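Local coordinates for Rbsd/fucu transport protein family protein (Streptococcus pneumoniae, PDB 4A34), which binds L-fucose and, as a fucose mutarotase of the RbsD/FucU family, probably interconverts the alpha and beta anomers of the sugar, at residues I[4-9]-I[58-63]; I[23-28]-I[112-117]; I[52-57]-I[87-92]. One frame throughout, in Å; residues are numbered along the deposited sequence.

Contact 1 of 3, residues I[4-9]-I[58-63]; sequences HIPKNI and LYLMPL
Pro6 and Ile9 present two apolar bumps to the last turn of helix 50-60, where Tyr59 and Leu60 receive them. The pyrrolidine ring of Pro6 does double duty: its CG lies 4.1 Å from CD2 of the Tyr59 ring, approaching it at a slant, while its CD lies 4.2 Å from CD1 of Leu60. The ring thus settles into the hollow between the two side chains. Ile9 meets the same leucine methyl, its CD1 reaching Leu60 CD1 tip to tip at 3.7 Å. For Leu60 the first torsion turns CG away from the carbonyl carbon and next to the backbone N (chi1 -60°), which brings CD1 within range of both Pro6 and Ile9. A type I beta turn from Pro6 to Ile9, closed by a weak Ile9 N to Pro6 O bond, sets the two bumps side by side, and within it Asn8 OD1 bonds Ser56 OG, one turn earlier on the helix. The interface is small and wholly apolar, with 164 Å² buried. On the helix, Met61 is the first residue to leave helical backbone angles. Leu14 of helix 11-19 packs against both Ile9 and Leu60, joining three parts of the chain, and a second subunit also packs here: its His4 ring meets Tyr59 and its Ile5 packs on Leu60. Ile9 thus touches both helix 11-19 and helix 50-60, at a subunit interface.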
loop_
_atom_site.group_PDB
_atom_site.type_symbol
_atom_site.label_atom_id
_atom_site.label_comp_id
_atom_site.label_asym_id
_atom_site.label_seq_id
_atom_site.Cartn_x
_atom_site.Cartn_y
_atom_site.Cartn_z
ATOM N N HIS I 4 13.051 -3.082 -32.951
ATOM C CA HIS I 4 11.843 -3.634 -33.598
ATOM C C HIS I 4 10.513 -3.203 -32.970
ATOM O O HIS I 4 9.443 -3.693 -33.347
ATOM C CB HIS I 4 11.921 -5.165 -33.697
ATOM C CG HIS I 4 13.152 -5.658 -34.390
ATOM N ND1 HIS I 4 14.057 -6.502 -33.785
ATOM C CD2 HIS I 4 13.636 -5.413 -35.632
ATOM C CE1 HIS I 4 15.040 -6.768 -34.629
ATOM N NE2 HIS I 4 14.809 -6.118 -35.756
ATOM N N ILE I 5 10.590 -2.271 -32.029
ATOM C CA ILE I 5 9.425 -1.767 -31.339
ATOM C C ILE I 5 9.332 -0.278 -31.625
ATOM O O ILE I 5 10.325 0.426 -31.493
ATOM C CB ILE I 5 9.533 -2.069 -29.821
ATOM C CG1 ILE I 5 9.180 -3.538 -29.570
ATOM C CG2 ILE I 5 8.639 -1.151 -28.999
ATOM C CD1 ILE I 5 9.766 -4.113 -28.320
ATOM N N PRO I 6 8.142 0.205 -32.031
ATOM C CA PRO I 6 7.933 1.635 -32.252
ATOM C C PRO I 6 8.445 2.446 -31.067
ATOM O O PRO I 6 8.139 2.119 -29.913
ATOM C CB PRO I 6 6.414 1.755 -32.357
ATOM C CG PRO I 6 5.956 0.421 -32.811
ATOM C CD PRO I 6 6.896 -0.567 -32.200
ATOM N N LYS I 7 9.232 3.478 -31.355
ATOM C CA LYS I 7 9.939 4.226 -30.312
ATOM C C LYS I 7 9.092 5.254 -29.546
ATOM O O LYS I 7 9.593 5.908 -28.624
ATOM C CB LYS I 7 11.220 4.863 -30.870
ATOM C CG LYS I 7 12.462 4.000 -30.618
ATOM C CD LYS I 7 13.743 4.640 -31.164
ATOM C CE LYS I 7 14.956 4.256 -30.310
ATOM N NZ LYS I 7 14.907 4.876 -28.934
ATOM N N ASN I 8 7.821 5.388 -29.931
ATOM C CA ASN I 8 6.883 6.289 -29.256
ATOM C C ASN I 8 5.854 5.533 -28.393
ATOM O O ASN I 8 4.872 6.105 -27.911
ATOM C CB ASN I 8 6.194 7.212 -30.266
ATOM C CG ASN I 8 5.495 6.449 -31.368
ATOM O OD1 ASN I 8 5.631 5.226 -31.476
ATOM N ND2 ASN I 8 4.742 7.167 -32.203
ATOM N N ILE I 9 6.096 4.241 -28.202
ATOM C CA ILE I 9 5.311 3.447 -27.276
ATOM C C ILE I 9 6.100 3.295 -25.986
ATOM O O ILE I 9 7.107 2.588 -25.946
ATOM C CB ILE I 9 4.912 2.082 -27.876
ATOM C CG1 ILE I 9 3.995 2.312 -29.077
ATOM C CG2 ILE I 9 4.227 1.203 -26.821
ATOM C CD1 ILE I 9 3.272 1.082 -29.580
ATOM N N LEU I 58 -1.762 0.721 -34.137
ATOM C CA LEU I 58 -2.374 -0.069 -35.224
ATOM C C LEU I 58 -1.411 -1.123 -35.787
ATOM O O LEU I 58 -1.828 -2.223 -36.182
ATOM C CB LEU I 58 -2.911 0.836 -36.341
ATOM C CG LEU I 58 -4.134 1.697 -36.018
ATOM C CD1 LEU I 58 -4.452 2.599 -37.180
ATOM C CD2 LEU I 58 -5.353 0.863 -35.650
ATOM N N TYR I 59 -0.123 -0.783 -35.793
ATOM C CA TYR I 59 0.945 -1.706 -36.185
ATOM C C TYR I 59 0.995 -2.968 -35.317
ATOM O O TYR I 59 1.214 -4.070 -35.829
ATOM C CB TYR I 59 2.293 -0.978 -36.129
ATOM C CG TYR I 59 3.479 -1.793 -36.583
ATOM C CD1 TYR I 59 3.572 -2.252 -37.901
ATOM C CD2 TYR I 59 4.526 -2.090 -35.701
ATOM C CE1 TYR I 59 4.672 -2.991 -38.330
ATOM C CE2 TYR I 59 5.635 -2.836 -36.119
ATOM C CZ TYR I 59 5.698 -3.280 -37.436
ATOM O OH TYR I 59 6.774 -4.018 -37.869
ATOM N N LEU I 60 0.785 -2.805 -34.010
ATOM C CA LEU I 60 0.940 -3.906 -33.058
ATOM C C LEU I 60 -0.368 -4.578 -32.658
ATOM O O LEU I 60 -0.384 -5.772 -32.353
ATOM C CB LEU I 60 1.668 -3.431 -31.804
ATOM C CG LEU I 60 3.085 -2.849 -31.886
ATOM C CD1 LEU I 60 3.574 -2.494 -30.493
ATOM C CD2 LEU I 60 4.070 -3.784 -32.560
ATOM N N MET I 61 -1.459 -3.816 -32.665
ATOM C CA MET I 61 -2.730 -4.283 -32.120
ATOM C C MET I 61 -3.863 -4.337 -33.158
ATOM O O MET I 61 -4.290 -3.304 -33.662
ATOM C CB MET I 61 -3.129 -3.400 -30.934
ATOM C CG MET I 61 -4.356 -3.868 -30.168
ATOM S SD MET I 61 -4.978 -2.592 -29.048
ATOM C CE MET I 61 -5.893 -1.540 -30.182
ATOM N N PRO I 62 -4.366 -5.547 -33.461
ATOM C CA PRO I 62 -5.466 -5.714 -34.402
ATOM C C PRO I 62 -6.765 -5.181 -33.835
ATOM O O PRO I 62 -6.950 -5.170 -32.614
ATOM C CB PRO I 62 -5.573 -7.232 -34.552
ATOM C CG PRO I 62 -4.280 -7.763 -34.068
ATOM C CD PRO I 62 -3.885 -6.843 -32.968
ATOM N N LEU I 63 -7.661 -4.745 -34.710
ATOM C CA LEU I 63 -8.931 -4.216 -34.254
ATOM C C LEU I 63 -9.990 -5.303 -34.261
ATOM O O LEU I 63 -9.932 -6.244 -35.053
ATOM C CB LEU I 63 -9.357 -3.005 -35.086
ATOM C CG LEU I 63 -8.534 -1.722 -34.875
ATOM C CD1 LEU I 63 -8.858 -0.700 -35.929
ATOM C CD2 LEU I 63 -8.719 -1.114 -33.471
#

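Contact 2 of 3, residues I[23-28]-I[112-117]; sequences GDEIVL and YERSKK. With FUL (beta-L-fucopyranose), chain B.
Glu25, at the start of strand 25-29, meets Arg114 of helix 108-116 in a salt bridge across the helix-sheet interface. The bond to CB heads toward the helix, CG lies beside the backbone N, and the chain runs on extended (chi2 169°) to CD, 3.3 Å from Arg114 NH1. OE1 takes the straighter bond, from Arg114 NH1 at 3.2 Å with an N-H...O angle of 176°, and also lies close to Arg114 CD; OE2 is nearer the same nitrogen, at 2.8 Å, but that bond is bent and weak. One nitrogen therefore serves both oxygens, instead of two nitrogens pairing side by side. Glu25 CD lies at the guanidinium edge, in its plane, but the carboxylate is turned 41° from it and NH1 comes to OE1 from above the carboxylate plane. OE1 also accepts from a water, 2.8 Å away, and OE2 has a second cation in Lys136. Further along the strand, Val27 CG2 rests 3.8 Å from Ser115 CB. The serine hydroxyl turns back to the helix, OG donating to Tyr112 O at 2.6 Å, and is also bonded to Tyr33 OH. Tyr112 reaches the sugar, its OH 2.9 Å from O1 of beta-L-fucopyranose, the anomeric oxygen, which lies at the edge of the tyrosine ring, in its plane. His22 of a neighbouring subunit also bonds the sugar. Two cations around one carboxylate would favour the charged form of Glu25, and the ion pair ties strand to helix away from the fucose that Tyr112 binds.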
loop_
_atom_site.group_PDB
_atom_site.type_symbol
_atom_site.label_atom_id
_atom_site.label_comp_id
_atom_site.label_asym_id
_atom_site.label_seq_id
_atom_site.Cartn_x
_atom_site.Cartn_y
_atom_site.Cartn_z
ATOM N N GLY I 23 -11.619 -7.701 -27.215
ATOM C CA GLY I 23 -12.772 -6.962 -26.702
ATOM C C GLY I 23 -12.398 -5.751 -25.861
ATOM O O GLY I 23 -13.207 -4.825 -25.702
ATOM N N ASP I 24 -11.179 -5.757 -25.314
ATOM C CA ASP I 24 -10.709 -4.641 -24.500
ATOM C C ASP I 24 -10.601 -3.389 -25.347
ATOM O O ASP I 24 -10.285 -3.463 -26.536
ATOM C CB ASP I 24 -9.350 -4.947 -23.869
ATOM C CG ASP I 24 -9.452 -5.843 -22.657
ATOM O OD1 ASP I 24 -10.486 -5.807 -21.952
ATOM O OD2 ASP I 24 -8.477 -6.577 -22.406
ATOM N N GLU I 25 -10.872 -2.244 -24.731
ATOM C CA GLU I 25 -10.774 -0.955 -25.413
ATOM C C GLU I 25 -9.722 -0.061 -24.759
ATOM O O GLU I 25 -9.411 -0.212 -23.578
ATOM C CB GLU I 25 -12.133 -0.258 -25.446
ATOM C CG GLU I 25 -13.173 -0.997 -26.279
ATOM C CD GLU I 25 -14.580 -0.455 -26.112
ATOM O OE1 GLU I 25 -14.743 0.726 -25.743
ATOM O OE2 GLU I 25 -15.535 -1.214 -26.354
ATOM N N ILE I 26 -9.164 0.851 -25.553
ATOM C CA ILE I 26 -8.191 1.822 -25.064
ATOM C C ILE I 26 -8.438 3.174 -25.709
ATOM O O ILE I 26 -8.664 3.255 -26.914
ATOM C CB ILE I 26 -6.712 1.372 -25.292
ATOM C CG1 ILE I 26 -5.745 2.454 -24.777
ATOM C CG2 ILE I 26 -6.471 1.007 -26.757
ATOM C CD1 ILE I 26 -4.306 2.107 -24.843
ATOM N N VAL I 27 -8.384 4.224 -24.895
ATOM C CA VAL I 27 -8.691 5.573 -25.341
ATOM C C VAL I 27 -7.422 6.374 -25.543
ATOM O O VAL I 27 -6.581 6.468 -24.648
ATOM C CB VAL I 27 -9.608 6.314 -24.342
ATOM C CG1 VAL I 27 -9.972 7.685 -24.867
ATOM C CG2 VAL I 27 -10.876 5.513 -24.071
ATOM N N LEU I 28 -7.285 6.949 -26.732
ATOM C CA LEU I 28 -6.197 7.864 -26.996
ATOM C C LEU I 28 -6.776 9.248 -26.773
ATOM O O LEU I 28 -7.499 9.780 -27.617
ATOM C CB LEU I 28 -5.649 7.672 -28.419
ATOM C CG LEU I 28 -5.314 6.227 -28.847
ATOM C CD1 LEU I 28 -4.839 6.135 -30.301
ATOM C CD2 LEU I 28 -4.279 5.581 -27.932
ATOM N N TYR I 112 -17.544 9.954 -22.885
ATOM C CA TYR I 112 -17.014 9.970 -21.520
ATOM C C TYR I 112 -17.296 8.648 -20.823
ATOM O O TYR I 112 -16.384 8.000 -20.302
ATOM C CB TYR I 112 -17.610 11.126 -20.705
ATOM C CG TYR I 112 -17.128 12.526 -21.077
ATOM C CD1 TYR I 112 -15.982 12.728 -21.863
ATOM C CD2 TYR I 112 -17.800 13.656 -20.600
ATOM C CE1 TYR I 112 -15.539 14.023 -22.184
ATOM C CE2 TYR I 112 -17.360 14.958 -20.919
ATOM C CZ TYR I 112 -16.233 15.132 -21.711
ATOM O OH TYR I 112 -15.806 16.411 -22.020
ATOM N N GLU I 113 -18.562 8.239 -20.841
ATOM C CA GLU I 113 -18.988 7.004 -20.193
ATOM C C GLU I 113 -18.309 5.739 -20.747
ATOM O O GLU I 113 -17.885 4.875 -19.977
ATOM C CB GLU I 113 -20.522 6.883 -20.196
ATOM C CG GLU I 113 -21.269 8.000 -19.430
ATOM C CD GLU I 113 -20.904 8.076 -17.947
ATOM O OE1 GLU I 113 -20.712 7.014 -17.314
ATOM O OE2 GLU I 113 -20.803 9.208 -17.414
ATOM N N ARG I 114 -18.182 5.627 -22.065
ATOM C CA ARG I 114 -17.458 4.479 -22.623
ATOM C C ARG I 114 -15.968 4.494 -22.229
ATOM O O ARG I 114 -15.377 3.440 -21.973
ATOM C CB ARG I 114 -17.631 4.351 -24.141
ATOM C CG ARG I 114 -17.601 2.886 -24.589
ATOM C CD ARG I 114 -17.011 2.718 -25.968
ATOM N NE ARG I 114 -18.016 2.562 -27.013
ATOM C CZ ARG I 114 -18.063 1.544 -27.868
ATOM N NH1 ARG I 114 -17.162 0.580 -27.814
ATOM N NH2 ARG I 114 -19.016 1.490 -28.786
ATOM N N SER I 115 -15.379 5.687 -22.147
ATOM C CA SER I 115 -13.990 5.828 -21.706
ATOM C C SER I 115 -13.752 5.373 -20.253
ATOM O O SER I 115 -12.647 4.974 -19.906
ATOM C CB SER I 115 -13.488 7.257 -21.914
ATOM O OG SER I 115 -13.807 8.079 -20.811
ATOM N N LYS I 116 -14.789 5.429 -19.419
ATOM C CA LYS I 116 -14.691 4.969 -18.029
ATOM C C LYS I 116 -14.666 3.445 -17.957
ATOM O O LYS I 116 -14.134 2.870 -17.007
ATOM C CB LYS I 116 -15.839 5.515 -17.182
ATOM C CG LYS I 116 -15.887 7.022 -17.075
ATOM C CD LYS I 116 -16.990 7.487 -16.124
ATOM C CE LYS I 116 -16.982 8.997 -15.995
ATOM N NZ LYS I 116 -18.267 9.525 -15.494
ATOM N N LYS I 117 -15.236 2.807 -18.978
ATOM C CA LYS I 117 -15.293 1.347 -19.070
ATOM C C LYS I 117 -14.142 0.780 -19.890
ATOM O O LYS I 117 -14.016 -0.434 -20.026
ATOM C CB LYS I 117 -16.629 0.894 -19.673
ATOM C CG LYS I 117 -17.690 0.491 -18.639
ATOM C CD LYS I 117 -18.866 1.460 -18.569
ATOM C CE LYS I 117 -19.973 1.087 -19.555
ATOM N NZ LYS I 117 -21.078 2.102 -19.556
HETATM C C1 FUL B . -13.387 17.667 -24.658
HETATM C C2 FUL B . -12.016 17.514 -25.329
HETATM O O2 FUL B . -11.522 16.197 -25.241
HETATM C C3 FUL B . -12.183 17.878 -26.802
HETATM O O3 FUL B . -10.955 17.833 -27.478
HETATM C C4 FUL B . -12.778 19.268 -26.933
HETATM O O4 FUL B . -11.888 20.181 -26.347
HETATM C C5 FUL B . -14.100 19.309 -26.178
HETATM C C6 FUL B . -14.797 20.652 -26.354
HETATM O O5 FUL B . -13.835 19.006 -24.812
HETATM O O1 FUL B . -13.349 17.338 -23.293
HETATM O O HOH W 1 -14.875 1.299 -23.002
#

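Contact 3 of 3, residues I[52-57]-I[87-92]; sequences ELLDSI and GTYRQM
The phenol ring of Tyr89 meets Leu54 at a slant, CD2 of the leucine lying 3.7 Å from ring carbon CD1. Beyond the ring, the tyrosine OH bonds to the carbonyl O of Ala131, which tethers the far end of the phenol. The other flat group is the carboxylate of Asp55, whose OD1 lies 3.6 Å from the methyl CE of Met92; the polar partner of that oxygen is His96 NE2, in the loop after helix 85-93. Met92 touches both Leu54 and Asp55. Its CG is 4.1 Å from Leu54 CD2, the two side chains running past one another head to tail, and SD then turns to lie 3.9 Å from CB of Asp55, the methionine chain roughly perpendicular to the aspartate. Bends at chi2 (106°) and chi3 (-92°) fold the thioether back over the aspartate and keep the methyl beside its carboxylate. One methyl of Leu54, CD2, touches both Tyr89 and Met92 on the other helix. The axes of the two segments run nearly parallel, 17° apart, and come no closer than 10.3 Å, so side chains bridge the distance. Ile133 of strand 133-136 touches both Leu54 and Tyr89. Two neighbouring helices aligned side by side form part of the helical layer on a mixed sheet, as in the alpha/beta fold of the RbsD/FucU family.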
loop_
_atom_site.group_PDB
_atom_site.type_symbol
_atom_site.label_atom_id
_atom_site.label_comp_id
_atom_site.label_asym_id
_atom_site.label_seq_id
_atom_site.Cartn_x
_atom_site.Cartn_y
_atom_site.Cartn_z
ATOM N N GLU I 52 0.779 9.993 -34.647
ATOM C CA GLU I 52 2.009 9.225 -34.417
ATOM C C GLU I 52 1.716 7.979 -33.579
ATOM O O GLU I 52 2.087 6.865 -33.954
ATOM C CB GLU I 52 3.081 10.076 -33.721
ATOM C CG GLU I 52 3.703 11.178 -34.576
ATOM C CD GLU I 52 3.069 12.541 -34.334
ATOM O OE1 GLU I 52 1.889 12.739 -34.714
ATOM O OE2 GLU I 52 3.765 13.420 -33.777
ATOM N N LEU I 53 1.031 8.173 -32.456
ATOM C CA LEU I 53 0.695 7.072 -31.560
ATOM C C LEU I 53 -0.276 6.059 -32.186
ATOM O O LEU I 53 -0.178 4.855 -31.916
ATOM C CB LEU I 53 0.128 7.620 -30.241
ATOM C CG LEU I 53 0.075 6.665 -29.048
ATOM C CD1 LEU I 53 1.449 6.114 -28.766
ATOM C CD2 LEU I 53 -0.464 7.381 -27.822
ATOM N N LEU I 54 -1.198 6.552 -33.017
ATOM C CA LEU I 54 -2.215 5.713 -33.665
ATOM C C LEU I 54 -1.592 4.722 -34.658
ATOM O O LEU I 54 -2.008 3.565 -34.749
ATOM C CB LEU I 54 -3.270 6.586 -34.362
ATOM C CG LEU I 54 -4.374 5.907 -35.186
ATOM C CD1 LEU I 54 -5.236 4.970 -34.322
ATOM C CD2 LEU I 54 -5.232 6.947 -35.873
ATOM N N ASP I 55 -0.590 5.198 -35.394
ATOM C CA ASP I 55 0.142 4.384 -36.344
ATOM C C ASP I 55 0.863 3.222 -35.639
ATOM O O ASP I 55 0.812 2.068 -36.095
ATOM C CB ASP I 55 1.140 5.273 -37.088
ATOM C CG ASP I 55 1.699 4.614 -38.336
ATOM O OD1 ASP I 55 0.904 4.075 -39.148
ATOM O OD2 ASP I 55 2.939 4.645 -38.506
ATOM N N SER I 56 1.517 3.533 -34.520
ATOM C CA SER I 56 2.288 2.549 -33.763
ATOM C C SER I 56 1.389 1.497 -33.132
ATOM O O SER I 56 1.712 0.312 -33.128
ATOM C CB SER I 56 3.120 3.237 -32.678
ATOM O OG SER I 56 4.032 4.165 -33.238
ATOM N N ILE I 57 0.258 1.946 -32.601
ATOM C CA ILE I 57 -0.705 1.057 -31.960
ATOM C C ILE I 57 -1.371 0.153 -32.995
ATOM O O ILE I 57 -1.501 -1.051 -32.766
ATOM C CB ILE I 57 -1.737 1.853 -31.097
ATOM C CG1 ILE I 57 -1.020 2.490 -29.902
ATOM C CG2 ILE I 57 -2.866 0.955 -30.626
ATOM C CD1 ILE I 57 -1.895 3.278 -28.965
ATOM N N GLY I 87 -9.437 13.461 -40.960
ATOM C CA GLY I 87 -8.883 13.008 -42.240
ATOM C C GLY I 87 -7.585 12.248 -42.032
ATOM O O GLY I 87 -7.418 11.122 -42.521
ATOM N N THR I 88 -6.677 12.873 -41.285
ATOM C CA THR I 88 -5.407 12.270 -40.881
ATOM C C THR I 88 -5.609 10.882 -40.262
ATOM O O THR I 88 -4.901 9.928 -40.616
ATOM C CB THR I 88 -4.671 13.174 -39.874
ATOM O OG1 THR I 88 -4.886 14.551 -40.214
ATOM C CG2 THR I 88 -3.189 12.873 -39.872
ATOM N N TYR I 89 -6.584 10.779 -39.351
ATOM C CA TYR I 89 -6.942 9.503 -38.729
ATOM C C TYR I 89 -7.473 8.513 -39.750
ATOM O O TYR I 89 -7.097 7.338 -39.735
ATOM C CB TYR I 89 -8.004 9.679 -37.633
ATOM C CG TYR I 89 -7.561 10.413 -36.390
ATOM C CD1 TYR I 89 -6.218 10.504 -36.036
ATOM C CD2 TYR I 89 -8.497 11.020 -35.566
ATOM C CE1 TYR I 89 -5.823 11.185 -34.888
ATOM C CE2 TYR I 89 -8.111 11.695 -34.424
ATOM C CZ TYR I 89 -6.778 11.776 -34.095
ATOM O OH TYR I 89 -6.412 12.449 -32.966
ATOM N N ARG I 90 -8.365 8.995 -40.617
ATOM C CA ARG I 90 -8.995 8.150 -41.633
ATOM C C ARG I 90 -7.963 7.595 -42.616
ATOM O O ARG I 90 -7.977 6.397 -42.912
ATOM C CB ARG I 90 -10.151 8.880 -42.341
ATOM C CG ARG I 90 -11.461 8.819 -41.560
ATOM C CD ARG I 90 -12.644 9.321 -42.361
ATOM N NE ARG I 90 -12.638 10.774 -42.468
ATOM C CZ ARG I 90 -13.406 11.586 -41.749
ATOM N NH1 ARG I 90 -14.273 11.087 -40.866
ATOM N NH2 ARG I 90 -13.309 12.904 -41.920
ATOM N N GLN I 91 -7.058 8.466 -43.073
ATOM C CA GLN I 91 -5.883 8.075 -43.871
ATOM C C GLN I 91 -5.069 6.958 -43.211
ATOM O O GLN I 91 -4.650 6.000 -43.867
ATOM C CB GLN I 91 -4.947 9.270 -44.051
ATOM C CG GLN I 91 -5.450 10.387 -44.932
ATOM C CD GLN I 91 -4.445 11.526 -45.026
ATOM O OE1 GLN I 91 -3.636 11.748 -44.114
ATOM N NE2 GLN I 91 -4.490 12.257 -46.135
ATOM N N MET I 92 -4.829 7.122 -41.910
ATOM C CA MET I 92 -4.028 6.217 -41.109
ATOM C C MET I 92 -4.726 4.861 -41.001
ATOM O O MET I 92 -4.130 3.830 -41.296
ATOM C CB MET I 92 -3.839 6.834 -39.718
ATOM C CG MET I 92 -2.605 6.400 -38.949
ATOM S SD MET I 92 -1.339 7.681 -38.885
ATOM C CE MET I 92 -0.355 7.275 -40.333
#

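Contacts 1 and 3 share helix 50-60, and their centres are 11 Å apart. Asn8 ties them together: its OD1 probably bonds Ser56 OG and its ND2 Glu52 O. Contact 2 joins strand 25-29 to helix 108-116, with its centre 19 Å from that of contact 1 and 18 Å from that of contact 3, across the centre of the chain from the latter. Leu28 of the strand nevertheless packs on Leu53, Leu54 and Ile57. Along the chain, contact 3 is nested within the loop closed by contact 2, whereas contact 1 alternates with both. Contact 1 lies at a subunit interface, and contact 2 includes a residue of the fucose pocket.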